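Local structure of Galactose/lactose metabolism regulatory protein GAL80 (Saccharomyces cerevisiae, 3BTV) at residues 180-185 against 294-299. The protein represses the galactose and lactose metabolic genes of yeast by binding the activator GAL4 and blocking its activity when no inducing sugar is present. The protein carries 1 engineered substitution. Sequence-based numbering, arbitrary orientation.
Sequences EIAGNG and NLVIDI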
ATOM      1  N   GLU B 180      -1.282  -7.096  -0.476  1.00 26.44           N
ATOM      2  CA  GLU B 180      -0.922  -5.938   0.362  1.00 27.50           C
ATOM      3  C   GLU B 180      -0.301  -6.370   1.668  1.00 36.96           C
ATOM      4  O   GLU B 180      -0.729  -7.337   2.311  1.00 32.00           O
ATOM      5  CB  GLU B 180      -2.129  -5.029   0.651  1.00 31.85           C
ATOM      6  CG  GLU B 180      -2.737  -4.373  -0.602  1.00 35.02           C
ATOM      7  CD  GLU B 180      -3.702  -5.298  -1.321  1.00 75.46           C
ATOM      8  OE1 GLU B 180      -4.444  -5.997  -0.600  1.00 60.85           O
ATOM      9  OE2 GLU B 180      -3.720  -5.330  -2.581  1.00 61.90           O
ATOM     10  N   ILE B 181       0.693  -5.616   2.086  1.00 32.10           N
ATOM     11  CA  ILE B 181       1.348  -5.879   3.350  1.00 37.31           C
ATOM     12  C   ILE B 181       1.413  -4.610   4.184  1.00 39.66           C
ATOM     13  O   ILE B 181       1.824  -3.562   3.702  1.00 34.03           O
ATOM     14  CB  ILE B 181       2.762  -6.383   3.115  1.00 36.19           C
ATOM     15  CG1 ILE B 181       2.717  -7.674   2.301  1.00 42.90           C
ATOM     16  CG2 ILE B 181       3.482  -6.583   4.450  1.00 43.86           C
ATOM     17  CD1 ILE B 181       4.097  -8.239   2.011  1.00 49.20           C
ATOM     18  N   ALA B 182       1.008  -4.712   5.437  1.00 35.20           N
ATOM     19  CA  ALA B 182       1.126  -3.602   6.370  1.00 40.43           C
ATOM     20  C   ALA B 182       1.775  -4.137   7.630  1.00 55.01           C
ATOM     21  O   ALA B 182       1.374  -5.184   8.138  1.00 34.63           O
ATOM     22  CB  ALA B 182      -0.233  -3.051   6.688  1.00 39.97           C
ATOM     23  N   GLY B 183       2.787  -3.434   8.126  1.00 41.70           N
ATOM     24  CA  GLY B 183       3.483  -3.862   9.325  1.00 51.90           C
ATOM     25  C   GLY B 183       4.013  -2.705  10.151  1.00 56.51           C
ATOM     26  O   GLY B 183       3.961  -1.541   9.716  1.00 38.99           O
ATOM     27  N   ASN B 184       4.496  -3.029  11.355  1.00 47.47           N
ATOM     28  CA  ASN B 184       5.270  -2.102  12.196  1.00 52.04           C
ATOM     29  C   ASN B 184       6.635  -2.689  12.564  1.00 76.15           C
ATOM     30  O   ASN B 184       6.815  -3.902  12.544  1.00 68.72           O
ATOM     31  CB  ASN B 184       4.526  -1.752  13.485  1.00 61.09           C
ATOM     32  CG  ASN B 184       3.360  -0.817  13.254  1.00 77.29           C
ATOM     33  OD1 ASN B 184       3.405   0.349  13.647  1.00 86.69           O
ATOM     34  ND2 ASN B 184       2.304  -1.321  12.620  1.00 60.30           N
ATOM     35  N   GLY B 185       7.593  -1.829  12.904  1.00 59.03           N
ATOM     36  CA  GLY B 185       8.916  -2.286  13.289  1.00 52.32           C
ATOM     37  C   GLY B 185       9.150  -2.135  14.780  1.00 55.76           C
ATOM     38  O   GLY B 185      10.235  -2.432  15.287  1.00 76.26           O
ATOM     39  N   ASN B 294      -0.234  -6.084  14.400  1.00 48.35           N
ATOM     40  CA  ASN B 294       1.165  -5.724  14.221  1.00 56.06           C
ATOM     41  C   ASN B 294       1.647  -5.919  12.774  1.00 67.17           C
ATOM     42  O   ASN B 294       2.514  -5.201  12.291  1.00 57.62           O
ATOM     43  CB  ASN B 294       2.001  -6.567  15.188  1.00 73.10           C
ATOM     44  CG  ASN B 294       3.427  -6.116  15.275  1.00 76.56           C
ATOM     45  OD1 ASN B 294       3.708  -4.987  15.679  1.00 95.47           O
ATOM     46  ND2 ASN B 294       4.348  -7.003  14.917  1.00 76.53           N
ATOM     47  N   LEU B 295       1.068  -6.903  12.095  1.00 40.18           N
ATOM     48  CA  LEU B 295       1.477  -7.284  10.757  1.00 37.37           C
ATOM     49  C   LEU B 295       0.259  -7.884  10.071  1.00 45.21           C
ATOM     50  O   LEU B 295      -0.446  -8.715  10.664  1.00 37.44           O
ATOM     51  CB  LEU B 295       2.599  -8.328  10.840  1.00 34.78           C
ATOM     52  CG  LEU B 295       3.134  -8.978   9.552  1.00 46.16           C
ATOM     53  CD1 LEU B 295       2.186 -10.026   9.017  1.00 84.81           C
ATOM     54  CD2 LEU B 295       3.399  -7.916   8.497  1.00 38.94           C
ATOM     55  N   VAL B 296      -0.017  -7.452   8.844  1.00 32.81           N
ATOM     56  CA  VAL B 296      -1.016  -8.140   8.028  1.00 41.04           C
ATOM     57  C   VAL B 296      -0.520  -8.282   6.616  1.00 39.99           C
ATOM     58  O   VAL B 296       0.019  -7.342   6.039  1.00 34.64           O
ATOM     59  CB  VAL B 296      -2.408  -7.461   8.024  1.00 52.69           C
ATOM     60  CG1 VAL B 296      -2.665  -6.752   9.338  1.00 60.93           C
ATOM     61  CG2 VAL B 296      -2.544  -6.509   6.856  1.00 75.03           C
ATOM     62  N   ILE B 297      -0.681  -9.489   6.095  1.00 30.21           N
ATOM     63  CA  ILE B 297      -0.382  -9.825   4.706  1.00 30.93           C
ATOM     64  C   ILE B 297      -1.700 -10.308   4.096  1.00 35.01           C
ATOM     65  O   ILE B 297      -2.284 -11.316   4.541  1.00 31.22           O
ATOM     66  CB  ILE B 297       0.664 -10.938   4.635  1.00 37.85           C
ATOM     67  CG1 ILE B 297       1.930 -10.517   5.400  1.00 36.60           C
ATOM     68  CG2 ILE B 297       0.987 -11.324   3.195  1.00 31.83           C
ATOM     69  CD1 ILE B 297       2.973 -11.620   5.489  1.00 45.00           C
ATOM     70  N   ASP B 298      -2.199  -9.546   3.135  1.00 29.77           N
ATOM     71  CA  ASP B 298      -3.431  -9.877   2.415  1.00 28.05           C
ATOM     72  C   ASP B 298      -3.065 -10.367   1.034  1.00 42.38           C
ATOM     73  O   ASP B 298      -2.484  -9.621   0.249  1.00 29.58           O
ATOM     74  CB  ASP B 298      -4.281  -8.616   2.267  1.00 32.80           C
ATOM     75  CG  ASP B 298      -5.034  -8.263   3.535  1.00 72.56           C
ATOM     76  OD1 ASP B 298      -5.326  -7.064   3.733  1.00 95.93           O
ATOM     77  OD2 ASP B 298      -5.333  -9.182   4.331  1.00 82.23           O
ATOM     78  N   ILE B 299      -3.405 -11.610   0.727  1.00 32.48           N
ATOM     79  CA  ILE B 299      -3.154 -12.154  -0.606  1.00 29.94           C
ATOM     80  C   ILE B 299      -4.491 -12.383  -1.311  1.00 34.16           C
ATOM     81  O   ILE B 299      -5.316 -13.140  -0.841  1.00 33.85           O
ATOM     82  CB  ILE B 299      -2.339 -13.442  -0.509  1.00 33.31           C
ATOM     83  CG1 ILE B 299      -1.027 -13.142   0.220  1.00 31.57           C
ATOM     84  CG2 ILE B 299      -2.073 -14.032  -1.894  1.00 34.14           C
ATOM     85  CD1 ILE B 299      -0.098 -14.305   0.357  1.00 41.14           C
TER
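I181 and I297 face each other as a non-hydrogen-bonded pair and illustrate how an antiparallel ladder sorts its side chains between two unlike surfaces. The two isoleucines run alongside each other, both leaving the same surface of the sheet, CG1 of I181 meeting CG2 of I297 at 4.1 Å. In each, CG1 stands anti to the carbonyl carbon, and both side chains continue onto L221 of helix 209-225. L295 extends this greasy face. With its CG anti to the backbone N, chi1 175°, the leucine brings CD2 over the neighbouring strand, 3.4 Å from the carbonyl O of A182 and 4.1 Å from CA of G183. As G183 carries no side chain, the methyl group comes close to bare backbone.

The other face, carrying A182, V296, E180 and D298, is more polar. CB of A182 touches CG2 of V296 at 4.2 Å, and beyond them the side chains of E180 and D298 cross with their carboxylate planes 60° apart. OE1 of E180 lies 4.5 Å from OD1 of D298, a proximity of like charges probably eased by separate partners: H300 NE2 hydrogen-bonds to that same OE1, while K307 NZ makes a salt bridge to OD2 of D298.

Between the faces, E180 with D298 and A182 with V296 each exchange two backbone hydrogen bonds; that from V296 N to A182 O measures 2.8 Å and is nearly straight at 170°. The ladder ends in a longer, more bent link, N184 N to N294 O at 3.1 Å, beside a classic beta bulge formed by N294 and L295 against strand 305-310. Strands 176-184 and 295-301 are thus antiparallel neighbours inside the large mixed sheet of the C-terminal domain, one face packed on a helix, as in the GFO/IDH/MocA oxidoreductase fold.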